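Local coordinates for protein cohesin (Archaeoglobus fulgidus, PDB 2XDH) that forms the cohesin domain of a longer archaeal protein and probably serves in protein-protein attachment, as cohesins do by binding dockerins, at residues L119-E131 / V142-E155. Sequence-based numbering, arbitrary orientation.
Sequences LRNSHALTLQGIE and VATINGTFRIVSQE
The antiparallel hairpin of strands 123-134 and 142-151 in the cohesin beta-sandwich zips at one end and parts at the other, and the hydrogen bonds mark where. His123 and Phe149 make one hydrogen-bonded pair; Leu125 and Gly147 make the next, whose Leu125 N to Gly147 O bond is 2.8 Å long and nearly straight (178°). At the non-hydrogen-bonded pair between them, Thr148 CA lies 3.3 Å from His123 O, a CA-H...O contact. Leu125 and Phe149 point to one face of the sheet, where Leu125 CD1 lies 4.3 Å from Phe149 CB and Leu43 packs on both. Gly147 suits this site, since a CB there would probably sit tight against Leu125 CB.

On the Asn146 side of Gly147 the backbone pairing gives way to a side chain. Asn146 lays its amide across Thr126, with CG beside the backbone N (chi1 -63°), which brings OD1 to Leu127 N at 2.9 Å; the donor stands well above the carbonyl plane. A water bound to Thr144 OG1 and Leu127 O also donates to OD1, which thus takes two bonds and bridges the widening strands.

At the opposite end Arg150, bent at chi2 and chi3, packs CG on Ser122 CB (3.6 Å). Its guanidinium and that of the poorly ordered Arg120 gather round Glu155, whose OE1 makes long salt bridges with NH1 of Arg120 (3.6 Å) and NH2 of Arg150. An alanine in place of Arg150 would probably strip the methylene cover from Ser122 CB and take one of these two long salt bridges from Glu155, leaving it the one to the poorly ordered Arg120. The long distances suggest that charge adds a diffuse attraction here, whereas the short backbone bonds probably set the register, which the Asn146-water bridge extends.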
# COMPACT_ATOMS: atom_id res chain seq x y z
N LEU A 119 12.84 -16.95 43.62
CA LEU A 119 13.79 -16.32 42.71
C LEU A 119 13.86 -17.02 41.35
O LEU A 119 12.97 -17.78 41.00
CB LEU A 119 15.18 -16.17 43.35
CG LEU A 119 15.81 -17.33 44.13
CD1 LEU A 119 16.47 -18.33 43.19
CD2 LEU A 119 16.82 -16.81 45.15
N ARG A 120 14.93 -16.73 40.59
CA ARG A 120 15.15 -17.24 39.23
C ARG A 120 15.58 -16.11 38.30
O ARG A 120 15.39 -14.94 38.62
CB ARG A 120 13.92 -17.94 38.65
CG ARG A 120 13.78 -19.41 39.01
CD ARG A 120 12.43 -19.95 38.56
NE ARG A 120 12.07 -21.20 39.23
CZ ARG A 120 10.93 -21.84 39.04
NH1 ARG A 120 10.02 -21.36 38.20
NH2 ARG A 120 10.69 -22.97 39.69
N ASN A 121 16.15 -16.47 37.16
CA ASN A 121 16.57 -15.46 36.19
C ASN A 121 16.19 -15.80 34.74
O ASN A 121 16.16 -16.96 34.34
CB ASN A 121 18.07 -15.19 36.29
CG ASN A 121 18.39 -13.72 36.50
OD1 ASN A 121 19.26 -13.37 37.29
ND2 ASN A 121 17.66 -12.86 35.80
N SER A 122 15.89 -14.76 33.98
CA SER A 122 15.44 -14.91 32.60
C SER A 122 16.58 -14.72 31.60
O SER A 122 17.65 -14.22 31.95
CB SER A 122 14.31 -13.92 32.31
OG SER A 122 14.69 -12.59 32.60
N HIS A 123 16.35 -15.14 30.36
CA HIS A 123 17.34 -15.04 29.30
C HIS A 123 16.73 -14.42 28.05
O HIS A 123 15.54 -14.58 27.80
CB HIS A 123 17.88 -16.43 28.95
CG HIS A 123 18.46 -17.17 30.11
ND1 HIS A 123 19.80 -17.09 30.44
CD2 HIS A 123 17.89 -18.00 31.01
CE1 HIS A 123 20.03 -17.85 31.50
NE2 HIS A 123 18.89 -18.41 31.87
N ALA A 124 17.55 -13.72 27.28
CA ALA A 124 17.06 -13.01 26.10
C ALA A 124 17.17 -13.88 24.87
O ALA A 124 18.14 -14.62 24.71
CB ALA A 124 17.87 -11.73 25.89
N LEU A 125 16.14 -13.82 24.02
CA LEU A 125 16.24 -14.34 22.66
C LEU A 125 16.27 -13.08 21.83
O LEU A 125 15.23 -12.45 21.62
CB LEU A 125 15.02 -15.18 22.32
CG LEU A 125 14.98 -16.49 23.12
CD1 LEU A 125 13.57 -17.07 23.19
CD2 LEU A 125 15.95 -17.50 22.51
N THR A 126 17.47 -12.69 21.39
CA THR A 126 17.66 -11.38 20.78
C THR A 126 17.69 -11.41 19.26
O THR A 126 18.27 -12.30 18.65
CB THR A 126 18.96 -10.70 21.27
OG1 THR A 126 20.09 -11.38 20.72
CG2 THR A 126 19.04 -10.75 22.78
N LEU A 127 17.05 -10.43 18.65
CA LEU A 127 17.06 -10.26 17.20
C LEU A 127 18.01 -9.11 16.86
O LEU A 127 17.87 -8.01 17.40
CB LEU A 127 15.65 -9.89 16.71
CG LEU A 127 14.65 -11.03 16.79
CD1 LEU A 127 13.25 -10.49 16.66
CD2 LEU A 127 14.94 -12.09 15.71
N GLN A 128 18.96 -9.35 15.97
CA GLN A 128 19.80 -8.25 15.54
C GLN A 128 20.36 -8.50 14.15
O GLN A 128 20.04 -9.51 13.51
CB GLN A 128 20.94 -7.99 16.53
CG GLN A 128 21.89 -9.16 16.69
CD GLN A 128 21.48 -10.09 17.81
OE1 GLN A 128 20.89 -9.66 18.80
NE2 GLN A 128 21.80 -11.37 17.66
N GLY A 129 21.19 -7.57 13.70
CA GLY A 129 21.77 -7.66 12.37
C GLY A 129 20.72 -7.71 11.28
O GLY A 129 20.91 -8.34 10.24
N ILE A 130 19.59 -7.04 11.50
CA ILE A 130 18.48 -7.18 10.53
C ILE A 130 18.74 -6.45 9.21
O ILE A 130 19.21 -5.31 9.20
CB ILE A 130 17.16 -6.72 11.17
CG1 ILE A 130 16.74 -7.72 12.24
CG2 ILE A 130 16.08 -6.57 10.12
CD1 ILE A 130 15.83 -7.14 13.21
N GLU A 131 18.47 -7.13 8.10
CA GLU A 131 18.52 -6.50 6.79
C GLU A 131 17.24 -6.89 6.07
O GLU A 131 16.99 -8.06 5.83
CB GLU A 131 19.74 -7.01 6.02
CG GLU A 131 21.04 -6.87 6.82
CD GLU A 131 22.24 -7.43 6.09
OE1 GLU A 131 22.06 -8.28 5.20
OE2 GLU A 131 23.38 -7.02 6.40
N VAL A 142 11.99 -1.45 10.26
CA VAL A 142 11.37 -2.41 11.14
C VAL A 142 11.69 -2.08 12.59
O VAL A 142 12.73 -1.47 12.90
CB VAL A 142 11.86 -3.83 10.85
CG1 VAL A 142 11.20 -4.34 9.58
CG2 VAL A 142 13.37 -3.84 10.72
N ALA A 143 10.78 -2.45 13.46
CA ALA A 143 11.05 -2.42 14.89
C ALA A 143 11.31 -3.87 15.28
O ALA A 143 10.87 -4.78 14.60
CB ALA A 143 9.85 -1.86 15.64
N THR A 144 12.03 -4.10 16.37
CA THR A 144 12.24 -5.48 16.80
C THR A 144 11.80 -5.62 18.25
O THR A 144 11.86 -4.65 19.03
CB THR A 144 13.71 -5.89 16.68
OG1 THR A 144 14.50 -5.05 17.50
CG2 THR A 144 14.17 -5.74 15.25
N ILE A 145 11.35 -6.82 18.60
CA ILE A 145 11.01 -7.15 19.98
C ILE A 145 11.64 -8.50 20.33
O ILE A 145 11.37 -9.50 19.68
CB ILE A 145 9.49 -7.22 20.17
CG1 ILE A 145 8.87 -5.86 19.82
CG2 ILE A 145 9.14 -7.57 21.65
CD1 ILE A 145 7.38 -5.79 20.10
N ASN A 146 12.49 -8.50 21.34
CA ASN A 146 13.20 -9.71 21.73
C ASN A 146 12.33 -10.64 22.57
O ASN A 146 11.31 -10.22 23.11
CB ASN A 146 14.49 -9.33 22.45
CG ASN A 146 15.43 -8.57 21.55
OD1 ASN A 146 15.44 -8.79 20.34
ND2 ASN A 146 16.24 -7.69 22.13
N GLY A 147 12.73 -11.90 22.67
CA GLY A 147 11.94 -12.86 23.40
C GLY A 147 12.59 -13.08 24.73
O GLY A 147 13.72 -12.63 24.94
N THR A 148 11.90 -13.76 25.62
CA THR A 148 12.44 -14.03 26.95
C THR A 148 12.25 -15.51 27.26
O THR A 148 11.17 -16.06 27.02
CB THR A 148 11.71 -13.19 28.00
OG1 THR A 148 11.79 -11.81 27.64
CG2 THR A 148 12.30 -13.41 29.39
N PHE A 149 13.28 -16.17 27.76
CA PHE A 149 13.13 -17.57 28.11
C PHE A 149 13.51 -17.83 29.56
O PHE A 149 14.52 -17.32 30.03
CB PHE A 149 13.96 -18.48 27.22
CG PHE A 149 14.08 -19.88 27.75
CD1 PHE A 149 13.09 -20.81 27.49
CD2 PHE A 149 15.14 -20.23 28.57
CE1 PHE A 149 13.17 -22.08 28.02
CE2 PHE A 149 15.22 -21.51 29.10
CZ PHE A 149 14.24 -22.43 28.82
N ARG A 150 12.71 -18.64 30.25
CA ARG A 150 12.98 -19.00 31.64
C ARG A 150 12.89 -20.50 31.88
O ARG A 150 12.00 -21.17 31.36
CB ARG A 150 12.00 -18.30 32.60
CG ARG A 150 12.30 -16.83 32.85
CD ARG A 150 11.90 -16.43 34.27
NE ARG A 150 10.53 -16.83 34.61
CZ ARG A 150 10.21 -17.54 35.68
NH1 ARG A 150 11.15 -17.94 36.53
NH2 ARG A 150 8.94 -17.86 35.91
N ILE A 151 13.80 -21.04 32.68
CA ILE A 151 13.66 -22.42 33.11
C ILE A 151 12.63 -22.48 34.23
O ILE A 151 12.71 -21.72 35.19
CB ILE A 151 14.98 -23.01 33.58
CG1 ILE A 151 16.03 -22.90 32.47
CG2 ILE A 151 14.80 -24.47 33.98
CD1 ILE A 151 17.34 -23.48 32.86
N VAL A 152 11.68 -23.40 34.10
CA VAL A 152 10.50 -23.44 34.95
C VAL A 152 10.14 -24.89 35.28
O VAL A 152 10.59 -25.81 34.60
CB VAL A 152 9.34 -22.72 34.20
CG1 VAL A 152 8.07 -23.55 34.20
CG2 VAL A 152 9.11 -21.32 34.77
N SER A 153 9.35 -25.11 36.33
CA SER A 153 8.94 -26.46 36.72
C SER A 153 7.63 -26.85 36.06
O SER A 153 7.41 -26.56 34.89
CB SER A 153 8.77 -26.54 38.23
OG SER A 153 7.61 -25.84 38.64
N GLN A 154 6.76 -27.51 36.82
CA GLN A 154 5.40 -27.82 36.38
C GLN A 154 4.56 -26.55 36.27
O GLN A 154 3.33 -26.62 36.24
CB GLN A 154 4.72 -28.78 37.35
CG GLN A 154 5.29 -30.19 37.37
CD GLN A 154 4.45 -31.14 38.21
OE1 GLN A 154 4.81 -32.30 38.41
NE2 GLN A 154 3.32 -30.65 38.69
N GLU A 155 5.21 -25.39 36.22
CA GLU A 155 4.49 -24.15 36.00
C GLU A 155 3.91 -24.13 34.58
O GLU A 155 3.71 -23.08 33.99
CB GLU A 155 5.39 -22.94 36.25
CG GLU A 155 4.64 -21.61 36.32
CD GLU A 155 5.54 -20.44 36.64
OE1 GLU A 155 6.55 -20.64 37.35
OE2 GLU A 155 5.25 -19.32 36.17
O HOH W 1 16.36 -6.51 19.09